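Local structure of exodeoxyribonuclease III (5J8N) at residues Y68-T73 against E94-T100; E158-A162 against P198-Y203. The protein probably cleaves DNA at abasic sites and trims duplex DNA from 3' ends, as a magnesium-dependent nuclease of the AP/ExoA repair family. The protein carries 3 engineered substitutions. All coordinates share one frame; numbering follows the deposited sequence.

Interaction 1. Residues Y68-T73 against E94-T100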
# COMPACT_ATOMS: atom_id res chain seq x y z
N TYR A 68 6.14 -14.72 4.90
CA TYR A 68 6.70 -13.40 5.05
C TYR A 68 6.31 -12.52 3.92
O TYR A 68 6.40 -12.94 2.78
CB TYR A 68 8.23 -13.57 5.06
CG TYR A 68 9.02 -12.30 5.29
CD1 TYR A 68 9.01 -11.69 6.54
CD2 TYR A 68 9.77 -11.73 4.28
CE1 TYR A 68 9.70 -10.51 6.77
CE2 TYR A 68 10.49 -10.59 4.52
CZ TYR A 68 10.47 -10.01 5.76
OH TYR A 68 11.23 -8.87 5.98
N SER A 69 5.97 -11.27 4.20
CA SER A 69 5.79 -10.26 3.18
C SER A 69 4.79 -10.75 2.12
O SER A 69 3.81 -11.41 2.48
CB SER A 69 7.19 -9.91 2.63
OG SER A 69 7.09 -8.84 1.67
N GLY A 70 4.98 -10.45 0.85
CA GLY A 70 4.08 -10.85 -0.24
C GLY A 70 3.02 -9.81 -0.50
O GLY A 70 2.46 -9.18 0.43
N VAL A 71 2.74 -9.57 -1.78
CA VAL A 71 1.67 -8.63 -2.17
C VAL A 71 0.87 -9.20 -3.34
O VAL A 71 1.37 -10.07 -4.06
CB VAL A 71 2.20 -7.23 -2.56
CG1 VAL A 71 2.97 -6.57 -1.44
CG2 VAL A 71 3.05 -7.26 -3.83
N GLY A 72 -0.37 -8.72 -3.51
CA GLY A 72 -1.16 -9.18 -4.65
C GLY A 72 -2.11 -8.08 -5.09
O GLY A 72 -2.48 -7.18 -4.31
N THR A 73 -2.48 -8.16 -6.36
CA THR A 73 -3.40 -7.21 -6.98
C THR A 73 -4.46 -7.98 -7.73
O THR A 73 -4.19 -8.84 -8.54
CB THR A 73 -2.64 -6.31 -7.96
OG1 THR A 73 -1.74 -5.52 -7.20
CG2 THR A 73 -3.58 -5.38 -8.75
N GLU A 94 12.26 -10.20 -1.54
CA GLU A 94 11.35 -10.09 -0.39
C GLU A 94 9.90 -9.95 -0.80
O GLU A 94 9.03 -9.87 0.06
CB GLU A 94 11.79 -8.95 0.51
CG GLU A 94 13.13 -9.26 1.19
CD GLU A 94 13.38 -8.45 2.46
OE1 GLU A 94 12.53 -7.64 2.91
OE2 GLU A 94 14.54 -8.58 2.98
N GLY A 95 9.60 -9.96 -2.08
CA GLY A 95 8.20 -10.00 -2.54
C GLY A 95 7.34 -8.87 -2.04
O GLY A 95 6.16 -9.09 -1.65
N ARG A 96 7.87 -7.65 -2.16
CA ARG A 96 7.23 -6.46 -1.64
C ARG A 96 6.65 -5.55 -2.69
O ARG A 96 6.08 -4.53 -2.33
CB ARG A 96 8.27 -5.62 -0.86
CG ARG A 96 8.79 -6.29 0.37
CD ARG A 96 9.83 -5.38 1.01
NE ARG A 96 10.23 -6.09 2.20
CZ ARG A 96 9.52 -6.12 3.30
NH1 ARG A 96 8.41 -5.39 3.39
NH2 ARG A 96 9.94 -6.86 4.34
N PHE A 97 6.80 -5.87 -3.98
CA PHE A 97 6.56 -4.91 -5.04
C PHE A 97 5.92 -5.60 -6.21
O PHE A 97 6.47 -6.55 -6.77
CB PHE A 97 7.89 -4.28 -5.43
CG PHE A 97 7.82 -3.24 -6.50
CD1 PHE A 97 7.74 -3.59 -7.82
CD2 PHE A 97 7.90 -1.88 -6.14
CE1 PHE A 97 7.74 -2.56 -8.85
CE2 PHE A 97 7.91 -0.88 -7.14
CZ PHE A 97 7.79 -1.25 -8.46
N LEU A 98 4.77 -5.08 -6.60
CA LEU A 98 4.07 -5.63 -7.78
C LEU A 98 3.53 -4.51 -8.65
O LEU A 98 2.71 -3.69 -8.19
CB LEU A 98 2.94 -6.56 -7.27
CG LEU A 98 2.07 -7.17 -8.34
CD1 LEU A 98 2.88 -8.05 -9.16
CD2 LEU A 98 0.91 -7.96 -7.69
N ARG A 99 3.99 -4.48 -9.89
CA ARG A 99 3.56 -3.50 -10.89
C ARG A 99 2.57 -4.11 -11.85
O ARG A 99 2.80 -5.17 -12.45
CB ARG A 99 4.78 -2.97 -11.63
CG ARG A 99 4.42 -2.13 -12.84
CD ARG A 99 5.67 -1.57 -13.49
NE ARG A 99 5.35 -0.93 -14.77
CZ ARG A 99 6.26 -0.44 -15.57
NH1 ARG A 99 7.52 -0.44 -15.24
NH2 ARG A 99 5.87 0.07 -16.74
N THR A 100 1.44 -3.42 -12.04
CA THR A 100 0.47 -3.77 -13.07
C THR A 100 0.14 -2.49 -13.83
O THR A 100 -0.33 -1.53 -13.22
CB THR A 100 -0.82 -4.39 -12.45
OG1 THR A 100 -1.29 -3.53 -11.41
CG2 THR A 100 -0.53 -5.77 -11.87
O HOH W 1 13.88 -10.04 5.26
O HOH W 2 -0.17 -3.88 -8.77

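Interaction 2. Residues E158-A162 against P198-Y203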
# COMPACT_ATOMS: atom_id res chain seq x y z
N GLU A 158 3.14 14.79 12.23
CA GLU A 158 2.59 14.60 13.57
C GLU A 158 1.09 14.34 13.52
O GLU A 158 0.59 13.54 14.32
CB GLU A 158 2.91 15.80 14.47
CG GLU A 158 4.42 15.87 14.82
CD GLU A 158 4.74 16.87 15.91
OE1 GLU A 158 3.80 17.27 16.63
OE2 GLU A 158 5.93 17.26 16.02
N ILE A 159 0.38 14.95 12.57
CA ILE A 159 -1.06 14.74 12.47
C ILE A 159 -1.37 13.30 12.03
O ILE A 159 -2.53 12.86 12.15
CB ILE A 159 -1.69 15.76 11.50
CG1 ILE A 159 -3.19 15.90 11.65
CG2 ILE A 159 -1.29 15.54 10.06
CD1 ILE A 159 -3.74 16.97 10.77
N ASP A 160 -0.36 12.56 11.53
CA ASP A 160 -0.60 11.20 11.04
C ASP A 160 -0.50 10.12 12.11
O ASP A 160 -0.60 8.94 11.79
CB ASP A 160 0.34 10.91 9.89
CG ASP A 160 0.05 11.79 8.70
OD1 ASP A 160 -1.14 11.78 8.28
OD2 ASP A 160 0.94 12.50 8.18
N LEU A 161 -0.36 10.47 13.38
CA LEU A 161 -0.52 9.47 14.43
C LEU A 161 -1.03 10.12 15.70
O LEU A 161 -0.92 11.33 15.90
CB LEU A 161 0.79 8.67 14.71
CG LEU A 161 1.95 9.37 15.44
CD1 LEU A 161 3.06 8.32 15.80
CD2 LEU A 161 2.56 10.47 14.53
N ALA A 162 -1.64 9.30 16.56
CA ALA A 162 -2.24 9.83 17.77
C ALA A 162 -1.24 10.26 18.84
O ALA A 162 -1.57 11.17 19.60
CB ALA A 162 -3.21 8.80 18.38
N PRO A 198 -7.63 17.51 5.47
CA PRO A 198 -6.49 17.96 6.28
C PRO A 198 -6.53 17.54 7.73
O PRO A 198 -5.58 17.89 8.46
CB PRO A 198 -6.62 19.48 6.20
CG PRO A 198 -8.09 19.69 6.19
CD PRO A 198 -8.65 18.58 5.34
N GLU A 199 -7.56 16.81 8.15
CA GLU A 199 -7.81 16.64 9.58
C GLU A 199 -7.02 15.46 10.17
O GLU A 199 -6.68 14.48 9.48
CB GLU A 199 -9.30 16.44 9.82
CG GLU A 199 -10.12 17.62 9.32
CD GLU A 199 -11.63 17.41 9.46
OE1 GLU A 199 -12.07 16.35 9.94
OE2 GLU A 199 -12.38 18.34 9.09
N GLY A 200 -6.71 15.61 11.44
CA GLY A 200 -6.13 14.51 12.22
C GLY A 200 -7.17 13.50 12.64
O GLY A 200 -8.34 13.58 12.26
N GLY A 201 -6.73 12.51 13.42
CA GLY A 201 -7.59 11.40 13.81
C GLY A 201 -7.88 10.39 12.73
O GLY A 201 -8.67 9.47 12.92
N ASN A 202 -7.22 10.55 11.58
CA ASN A 202 -7.40 9.70 10.43
C ASN A 202 -6.23 8.74 10.30
O ASN A 202 -5.11 9.15 9.90
CB ASN A 202 -7.54 10.57 9.17
CG ASN A 202 -8.89 11.22 9.09
OD1 ASN A 202 -9.90 10.52 9.06
ND2 ASN A 202 -8.93 12.56 9.09
N TYR A 203 -6.47 7.48 10.73
CA TYR A 203 -5.41 6.50 10.82
C TYR A 203 -5.78 5.25 10.06
O TYR A 203 -6.95 4.98 9.76
CB TYR A 203 -5.16 6.16 12.30
CG TYR A 203 -4.97 7.36 13.18
CD1 TYR A 203 -4.06 8.36 12.84
CD2 TYR A 203 -5.70 7.51 14.36
CE1 TYR A 203 -3.90 9.49 13.64
CE2 TYR A 203 -5.54 8.62 15.19
CZ TYR A 203 -4.65 9.60 14.82
OH TYR A 203 -4.52 10.73 15.60
O HOH W 3 -4.62 11.83 10.58
O HOH W 4 -4.06 13.05 14.36

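Interaction 1. Residues Y68-T73 against E94-T100
Tyr68 and Ser69 meet the turn at Glu94-Arg96 through their hydroxyls. Tyr68, with CG anti to the backbone N (chi1 -177°), brings its hydroxyl to the edge of the Arg96 guanidinium; ring and guanidinium planes stand 85° apart, and the bond from Arg96 NH2 to Tyr68 OH (2.9 Å) is weak. The extended Arg96 chain also lies side-on to Glu94, NE and NH2 both gripping OE1, which Arg121 holds as well, while Arg96 NH1 binds the backbone O of Tyr111. These bonds fix the guanidinium's rotation. Water 1 joins Tyr68 OH to Glu94 OE2, weakly on the glutamate side. Ser69 OG lies over a guanidinium face and donates to Glu94 O (2.7 Å), nearly in line with the carbonyl.

Farther along, Val71 CG2 packs on Leu98 CB at 3.5 Å, the side chains alongside and pointing opposite ways. Polar contact resumes at Thr73 OG1, which binds Asn109 and shares water 2 with Leu98 O and Thr100 OG1. The axes of the short strand segments 71-73 and 97-100, from different sheets, come within 6.9 Å and run 16° from parallel; such packing typifies the central sheet pair of the four-layered DNase I-like alpha/beta sandwich, here beside the predicted active-site Tyr111.

Interaction 2. Residues E158-A162 against P198-Y203
The 3-10 turn 158-160 and the irregular segment 198-203 approach most closely at Ile159 and Gly200, whose CA atoms lie 5.1 Å apart; farther on, Ala162 and Gly201 are separated by 6.8 Å between CA atoms. No direct hydrogen bond spans the gap. Instead, Ile159 O accepts from two waters: water 3 also donates to Asn202 O, and water 4 accepts from Gly201 N and bonds to Tyr203 OH at 2.7 Å.

Ile159 reaches across with its longer branch. CG1 is anti to the backbone N (chi1 -163°), and the extended chain carries Ile159 CD1 to within 3.1 Å of Pro198 O. Ile159 CG1 presses on Gly200 CA at 3.3 Å, tighter than usual carbon packing, where glycine leaves room for the branch. Tyr203 approaches from the other end of the loop. The backbone of Gly201 lies over one face of its ring, Tyr203 CE1 touches Leu161 CA at 3.5 Å, and Ala162 CB rests 3.6 Å from Tyr203 OH. Within the second loop, Asn202 ND2 donates to Glu199 O with an N-H...O angle of 164°, the donor lying above the carbonyl plane.

Asp160 OD1 forms salt bridges with Arg220 and Arg194, while OD2 accepts from Lys157 N. The contact is loop-to-loop packing, part direct and part through water, at the periphery of the DNase I-like fold, joining the loop after strand 146-149 to the one between helix 192-196 and strand 205-206.

Overall arrangement
From the N terminus, the chain first meets itself in interaction 1, which closes a 20-residue excursion that includes strand 81-84 and helix 89-92, and joins strand 71-75 of one sheet to strand 97-101 of the other. The chain then runs through helix 119-141 and strand 146-149 before interaction 2 opens. That second contact brackets 35 residues, including helices 175-186 and 192-196, and ties two connecting loops together. The closures are in series, neither nested nor crossed. The centres of interactions 1 and 2 are about 27 Å apart. The two contacts lie on opposite sides of the chain's centre and do not touch.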